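Local coordinates for ABC transporter, substrate-binding protein (Streptococcus pneumoniae, PDB 5G60), which captures short- and long-chain fructooligosaccharides, preferring tetrasaccharides and larger, for import by an ABC transporter, at residues 12-17 and 371-376; 67-72 and 305-310. All blocks are in the same frame, centred on the assembly; numbering follows the deposited sequence.

Contact 1: 12-17 and 371-376; sequences SPLSPK and PAELRQ. With FRU (beta-D-fructofuranose), chain E; FRU (beta-D-fructofuranose), chain B; FRU (beta-D-fructofuranose), chain C.
The meeting of S12 with Q376 is set by two first torsions. In S12, OG lies opposite the backbone N (chi1 161°) and points at the helix; in Q376, CG stands between backbone N and carbonyl carbon (chi1 73°), and the extended chain beyond it carries the amide back to the loop. There S12 OG donates a very short hydrogen bond, 2.5 Å, to Q376 OE1, a length to be read with caution. The small hydroxyl suits this place because it also accepts: L14 N reaches S12 OG at 2.9 Å, an ST turn within the type I turn from S12 to S15. Glutamine likewise uses both ends of its amide. Its NE2 bonds A372 O at 3.2 Å from above the carbonyl plane, while Q376 N approaches the same oxygen from the opposite face; the NE2 bond, together with the one at OE1, would hold the amide's rotation. L14 adds greasy cover, its CG lying 3.7 Å from Q376 OE1. A water bridges S12 N and Q376 O, donating to the latter at 2.6 Å.

R375, the residue just before Q376 on the helix, serves the sugar. Its NH1 bonds O3 of the chain B fructose (2.8 Å) and O3 of the chain C fructose (2.9 Å), while O3 of the chain E fructose lies over one guanidinium face. E379 forms a salt bridge with R375 NE, consistent with its positioning the arginine, and also bonds fructose. The contact thus joins the loop between strand 5-10 and helix 23-32 to helix 371-378, which borders the substrate site.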
loop_
_atom_site.group_PDB
_atom_site.type_symbol
_atom_site.label_atom_id
_atom_site.label_comp_id
_atom_site.label_asym_id
_atom_site.label_seq_id
_atom_site.Cartn_x
_atom_site.Cartn_y
_atom_site.Cartn_z
ATOM N N SER A 12 12.196 7.026 -5.089
ATOM C CA SER A 12 11.316 8.134 -5.385
ATOM C C SER A 12 12.025 9.117 -6.287
ATOM O O SER A 12 13.200 9.373 -6.067
ATOM C CB SER A 12 10.925 8.867 -4.090
ATOM O OG SER A 12 10.433 10.185 -4.393
ATOM N N PRO A 13 11.285 9.754 -7.229
ATOM C CA PRO A 13 11.831 10.870 -8.012
ATOM C C PRO A 13 12.298 12.060 -7.185
ATOM O O PRO A 13 13.046 12.875 -7.701
ATOM C CB PRO A 13 10.653 11.317 -8.885
ATOM C CG PRO A 13 9.586 10.306 -8.718
ATOM C CD PRO A 13 9.844 9.572 -7.472
ATOM N N LEU A 14 11.840 12.186 -5.946
ATOM C CA LEU A 14 12.362 13.201 -5.076
ATOM C C LEU A 14 13.762 12.911 -4.504
ATOM O O LEU A 14 14.369 13.797 -3.925
ATOM C CB LEU A 14 11.397 13.469 -3.919
ATOM C CG LEU A 14 9.980 13.908 -4.275
ATOM C CD1 LEU A 14 9.373 14.635 -3.097
ATOM C CD2 LEU A 14 9.957 14.793 -5.494
ATOM N N SER A 15 14.247 11.693 -4.625
ATOM C CA SER A 15 15.490 11.300 -4.006
ATOM C C SER A 15 16.605 11.492 -5.040
ATOM O O SER A 15 16.282 11.605 -6.213
ATOM C CB SER A 15 15.396 9.829 -3.582
ATOM O OG SER A 15 15.479 8.925 -4.655
ATOM N N PRO A 16 17.901 11.480 -4.613
ATOM C CA PRO A 16 19.007 11.682 -5.582
ATOM C C PRO A 16 19.065 10.585 -6.624
ATOM O O PRO A 16 18.809 9.415 -6.273
ATOM C CB PRO A 16 20.289 11.664 -4.714
ATOM C CG PRO A 16 19.829 11.890 -3.322
ATOM C CD PRO A 16 18.402 11.390 -3.228
ATOM N N LYS A 17 19.356 10.963 -7.877
ATOM C CA LYS A 17 19.484 10.006 -8.985
ATOM C C LYS A 17 20.512 8.908 -8.698
ATOM O O LYS A 17 20.356 7.762 -9.153
ATOM C CB LYS A 17 19.811 10.662 -10.332
ATOM N N PRO A 371 4.799 13.917 6.103
ATOM C CA PRO A 371 5.398 12.608 6.395
ATOM C C PRO A 371 6.102 11.980 5.201
ATOM O O PRO A 371 7.274 11.794 5.213
ATOM C CB PRO A 371 4.179 11.737 6.815
ATOM C CG PRO A 371 3.099 12.684 7.245
ATOM C CD PRO A 371 3.408 14.038 6.624
ATOM N N ALA A 372 5.348 11.679 4.166
ATOM C CA ALA A 372 5.855 10.965 2.994
ATOM C C ALA A 372 6.985 11.712 2.262
ATOM O O ALA A 372 7.815 11.054 1.666
ATOM C CB ALA A 372 4.708 10.701 2.018
ATOM N N GLU A 373 7.001 13.056 2.321
ATOM C CA GLU A 373 7.989 13.863 1.563
ATOM C C GLU A 373 9.441 13.692 1.979
ATOM O O GLU A 373 10.284 13.331 1.143
ATOM C CB GLU A 373 7.649 15.344 1.616
ATOM C CG GLU A 373 8.483 16.191 0.676
ATOM C CD GLU A 373 8.150 17.653 0.859
ATOM O OE1 GLU A 373 6.966 18.017 0.646
ATOM O OE2 GLU A 373 9.054 18.406 1.292
ATOM N N LEU A 374 9.735 13.964 3.243
ATOM C CA LEU A 374 11.095 13.750 3.777
ATOM C C LEU A 374 11.575 12.278 3.727
ATOM O O LEU A 374 12.759 11.958 3.463
ATOM C CB LEU A 374 11.140 14.218 5.210
ATOM C CG LEU A 374 12.510 14.155 5.906
ATOM C CD1 LEU A 374 13.593 14.836 5.079
ATOM C CD2 LEU A 374 12.437 14.776 7.295
ATOM N N ARG A 375 10.627 11.379 3.992
ATOM C CA ARG A 375 10.869 9.944 3.975
ATOM C C ARG A 375 11.380 9.483 2.623
ATOM O O ARG A 375 12.451 8.874 2.525
ATOM C CB ARG A 375 9.562 9.185 4.371
ATOM C CG ARG A 375 9.746 7.680 4.390
ATOM C CD ARG A 375 8.553 6.899 4.845
ATOM N NE ARG A 375 8.905 5.483 4.796
ATOM C CZ ARG A 375 8.089 4.471 5.110
ATOM N NH1 ARG A 375 6.843 4.703 5.483
ATOM N NH2 ARG A 375 8.548 3.222 5.068
ATOM N N GLN A 376 10.638 9.805 1.571
ATOM C CA GLN A 376 11.003 9.367 0.249
ATOM C C GLN A 376 12.347 9.915 -0.258
ATOM O O GLN A 376 13.006 9.276 -1.087
ATOM C CB GLN A 376 9.834 9.516 -0.738
ATOM C CG GLN A 376 9.500 10.898 -1.161
ATOM C CD GLN A 376 8.248 10.915 -2.016
ATOM O OE1 GLN A 376 8.321 10.741 -3.199
ATOM N NE2 GLN A 376 7.105 11.204 -1.415
HETATM C C1 FRU E . 4.761 4.217 2.403
HETATM C C2 FRU E . 5.668 4.695 1.259
HETATM C C3 FRU E . 7.101 5.112 1.716
HETATM C C4 FRU E . 7.424 6.322 0.823
HETATM C C5 FRU E . 6.005 6.922 0.690
HETATM C C6 FRU E . 5.816 7.855 -0.500
HETATM O O1 FRU E . 4.718 5.249 3.398
HETATM O O2 FRU E . 5.804 3.771 0.222
HETATM O O3 FRU E . 8.120 4.083 1.623
HETATM O O4 FRU E . 8.422 7.226 1.378
HETATM O O5 FRU E . 5.056 5.830 0.660
HETATM O O6 FRU E . 5.913 7.039 -1.643
HETATM C C1 FRU B . 3.050 4.225 4.859
HETATM C C2 FRU B . 3.467 5.452 4.042
HETATM C C3 FRU B . 3.597 6.681 4.881
HETATM C C4 FRU B . 3.224 7.793 3.928
HETATM C C5 FRU B . 2.137 7.158 3.076
HETATM C C6 FRU B . 2.252 7.658 1.638
HETATM O O1 FRU B . 4.012 3.788 5.816
HETATM O O3 FRU B . 4.952 6.756 5.290
HETATM O O4 FRU B . 2.711 8.922 4.591
HETATM O O5 FRU B . 2.393 5.754 3.131
HETATM O O6 FRU B . 1.455 6.834 0.789
HETATM C C1 FRU C . 2.889 1.755 6.593
HETATM C C2 FRU C . 3.489 3.098 6.957
HETATM C C3 FRU C . 4.592 3.045 7.999
HETATM C C4 FRU C . 4.488 4.403 8.599
HETATM C C5 FRU C . 2.986 4.545 8.680
HETATM C C6 FRU C . 2.485 5.987 8.670
HETATM O O1 FRU C . 3.884 0.909 6.040
HETATM O O3 FRU C . 5.879 2.851 7.441
HETATM O O4 FRU C . 5.122 4.524 9.884
HETATM O O5 FRU C . 2.472 3.840 7.560
HETATM O O6 FRU C . 1.064 5.987 8.711
HETATM O O HOH W 1 13.577 7.013 -2.250
#

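Contact 2: 67-72 and 305-310; sequences ASDVDL and FARDKM
D69 and R307 supply the charged part of this contact. D69 OD2 makes a salt bridge to R307 NH1 at 2.8 Å, and OD1 of the same carboxylate takes a weak but nearly straight bond from R307 NH1 at 3.2 Å, so both oxygens share one nitrogen at the edge of the guanidinium. The side chains cross at about a right angle, with their planes 33° apart. A bend at chi3 (-84°) turns the arginine's end toward D69. Arginine suits the place because its several N-H groups also serve the backbone carbonyls of L108, R424 and V425, which hold the guanidinium in a fixed orientation.

The remaining hydrogen bonds centre on D308, by its carboxylate and its backbone N. A67 N donates to D308 OD2 at 3.2 Å, coming from well above the carboxylate plane. D65 brings a second carboxylate close to the same oxygen, which may raise the affinity of one of the pair for a proton. A water ties the two backbones together, donating to A67 O at 3.2 Å and accepting from D308 N.

Van der Waals contact is modest. The two methyls of L72 each lie 4.1 Å from D308 CB, and L72 CD2 also lies near R307 CG, so a branched leucine covers both residues. A67 CB and L72 CD1 lie beside D308 OD2, where alanine's small methyl fits the close approach.

S68 caps the start of helix 69-78, its OG accepting from D71 N at 3.3 Å. What results is an N-capped helix start laid against the short link from strand 305-306 to strand 310-312, where K309 and M310 form a classic beta bulge opposite F119; K309 itself belongs to the substrate site.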
loop_
_atom_site.group_PDB
_atom_site.type_symbol
_atom_site.label_atom_id
_atom_site.label_comp_id
_atom_site.label_asym_id
_atom_site.label_seq_id
_atom_site.Cartn_x
_atom_site.Cartn_y
_atom_site.Cartn_z
ATOM N N ALA A 67 8.724 -7.540 -6.525
ATOM C CA ALA A 67 8.114 -8.367 -7.540
ATOM C C ALA A 67 6.872 -9.157 -7.018
ATOM O O ALA A 67 6.776 -9.483 -5.845
ATOM C CB ALA A 67 9.115 -9.306 -8.137
ATOM N N SER A 68 5.943 -9.409 -7.924
ATOM C CA SER A 68 4.830 -10.310 -7.693
ATOM C C SER A 68 5.357 -11.707 -7.534
ATOM O O SER A 68 6.476 -12.059 -7.980
ATOM C CB SER A 68 3.852 -10.274 -8.897
ATOM O OG SER A 68 4.472 -10.686 -10.127
ATOM N N ASP A 69 4.526 -12.529 -6.931
ATOM C CA ASP A 69 4.844 -13.965 -6.796
ATOM C C ASP A 69 5.050 -14.675 -8.128
ATOM O O ASP A 69 5.986 -15.467 -8.250
ATOM C CB ASP A 69 3.755 -14.667 -5.986
ATOM C CG ASP A 69 3.813 -14.290 -4.482
ATOM O OD1 ASP A 69 4.820 -13.693 -3.991
ATOM O OD2 ASP A 69 2.885 -14.655 -3.764
ATOM N N VAL A 70 4.185 -14.417 -9.107
ATOM C CA VAL A 70 4.344 -15.042 -10.432
ATOM C C VAL A 70 5.690 -14.661 -11.077
ATOM O O VAL A 70 6.371 -15.519 -11.660
ATOM C CB VAL A 70 3.149 -14.752 -11.348
ATOM C CG1 VAL A 70 2.931 -13.273 -11.599
ATOM C CG2 VAL A 70 3.266 -15.525 -12.648
ATOM N N ASP A 71 6.082 -13.387 -10.963
ATOM C CA ASP A 71 7.385 -12.937 -11.450
ATOM C C ASP A 71 8.514 -13.700 -10.796
ATOM O O ASP A 71 9.427 -14.175 -11.452
ATOM C CB ASP A 71 7.566 -11.409 -11.265
ATOM C CG ASP A 71 6.773 -10.611 -12.294
ATOM O OD1 ASP A 71 6.202 -11.230 -13.192
ATOM O OD2 ASP A 71 6.685 -9.378 -12.241
ATOM N N LEU A 72 8.435 -13.795 -9.483
ATOM C CA LEU A 72 9.456 -14.424 -8.687
ATOM C C LEU A 72 9.661 -15.897 -9.082
ATOM O O LEU A 72 10.779 -16.329 -9.376
ATOM C CB LEU A 72 9.034 -14.265 -7.222
ATOM C CG LEU A 72 10.013 -14.071 -6.109
ATOM C CD1 LEU A 72 11.015 -12.957 -6.383
ATOM C CD2 LEU A 72 9.169 -13.758 -4.879
ATOM N N PHE A 305 4.317 -6.987 5.690
ATOM C CA PHE A 305 5.217 -7.981 5.111
ATOM C C PHE A 305 5.115 -7.844 3.607
ATOM O O PHE A 305 4.002 -7.771 3.081
ATOM C CB PHE A 305 4.812 -9.418 5.493
ATOM C CG PHE A 305 5.625 -10.507 4.809
ATOM C CD1 PHE A 305 6.831 -10.949 5.349
ATOM C CD2 PHE A 305 5.183 -11.099 3.624
ATOM C CE1 PHE A 305 7.548 -11.980 4.744
ATOM C CE2 PHE A 305 5.916 -12.090 3.009
ATOM C CZ PHE A 305 7.093 -12.548 3.586
ATOM N N ALA A 306 6.264 -7.843 2.925
ATOM C CA ALA A 306 6.316 -7.935 1.482
ATOM C C ALA A 306 7.347 -8.988 1.207
ATOM O O ALA A 306 8.464 -8.945 1.729
ATOM C CB ALA A 306 6.744 -6.604 0.896
ATOM N N ARG A 307 6.997 -9.950 0.383
ATOM C CA ARG A 307 7.836 -11.132 0.220
ATOM C C ARG A 307 9.218 -10.792 -0.362
ATOM O O ARG A 307 10.248 -11.344 0.094
ATOM C CB ARG A 307 7.093 -12.142 -0.638
ATOM C CG ARG A 307 7.771 -13.477 -0.772
ATOM C CD ARG A 307 6.776 -14.479 -1.293
ATOM N NE ARG A 307 6.025 -14.972 -0.165
ATOM C CZ ARG A 307 4.720 -15.209 -0.138
ATOM N NH1 ARG A 307 3.930 -15.006 -1.179
ATOM N NH2 ARG A 307 4.203 -15.659 0.976
ATOM N N ASP A 308 9.239 -9.859 -1.328
ATOM C CA ASP A 308 10.447 -9.577 -2.094
ATOM C C ASP A 308 10.769 -8.118 -2.065
ATOM O O ASP A 308 10.142 -7.349 -2.776
ATOM C CB ASP A 308 10.288 -10.029 -3.567
ATOM C CG ASP A 308 11.409 -9.502 -4.472
ATOM O OD1 ASP A 308 12.496 -9.182 -3.920
ATOM O OD2 ASP A 308 11.208 -9.447 -5.730
ATOM N N LYS A 309 11.762 -7.744 -1.257
ATOM C CA LYS A 309 12.456 -6.476 -1.415
ATOM C C LYS A 309 13.919 -6.652 -1.852
ATOM O O LYS A 309 14.672 -5.695 -1.847
ATOM C CB LYS A 309 12.283 -5.585 -0.200
ATOM C CG LYS A 309 10.842 -5.070 -0.072
ATOM C CD LYS A 309 10.400 -4.136 -1.206
ATOM C CE LYS A 309 8.906 -3.828 -1.138
ATOM N NZ LYS A 309 8.617 -2.432 -1.548
ATOM N N MET A 310 14.310 -7.871 -2.219
ATOM C CA MET A 310 15.603 -8.121 -2.841
ATOM C C MET A 310 15.698 -9.537 -3.354
ATOM O O MET A 310 15.307 -10.475 -2.679
ATOM C CB MET A 310 16.765 -7.875 -1.852
ATOM C CG MET A 310 18.161 -7.831 -2.502
ATOM S SD MET A 310 19.032 -6.524 -1.675
ATOM C CE MET A 310 20.645 -6.624 -2.489
HETATM O O HOH W 2 6.744 -8.697 -2.774
#

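The centres of contacts 1 and 2 lie 22 Å apart and their nearest atoms about 9 Å, without touching. Contact 2 is nested along the chain: 12-17, 67-72, 305-310, then 371-376. Two sheets relate them. Strands 5-10 and 61-63, which precede 12-17 and 67-72, are neighbours in one mixed sheet, edged by strand 310-312, which begins at the last residue of 305-310. Strand 305-306 and strand 384-386, the latter following helix 371-378, flank strand 121-123 in another. Each contact carries a substrate-binding residue, R375 among the fructoses and K309 touching the glucose, so distant parts of the sequence together line one oligosaccharide site.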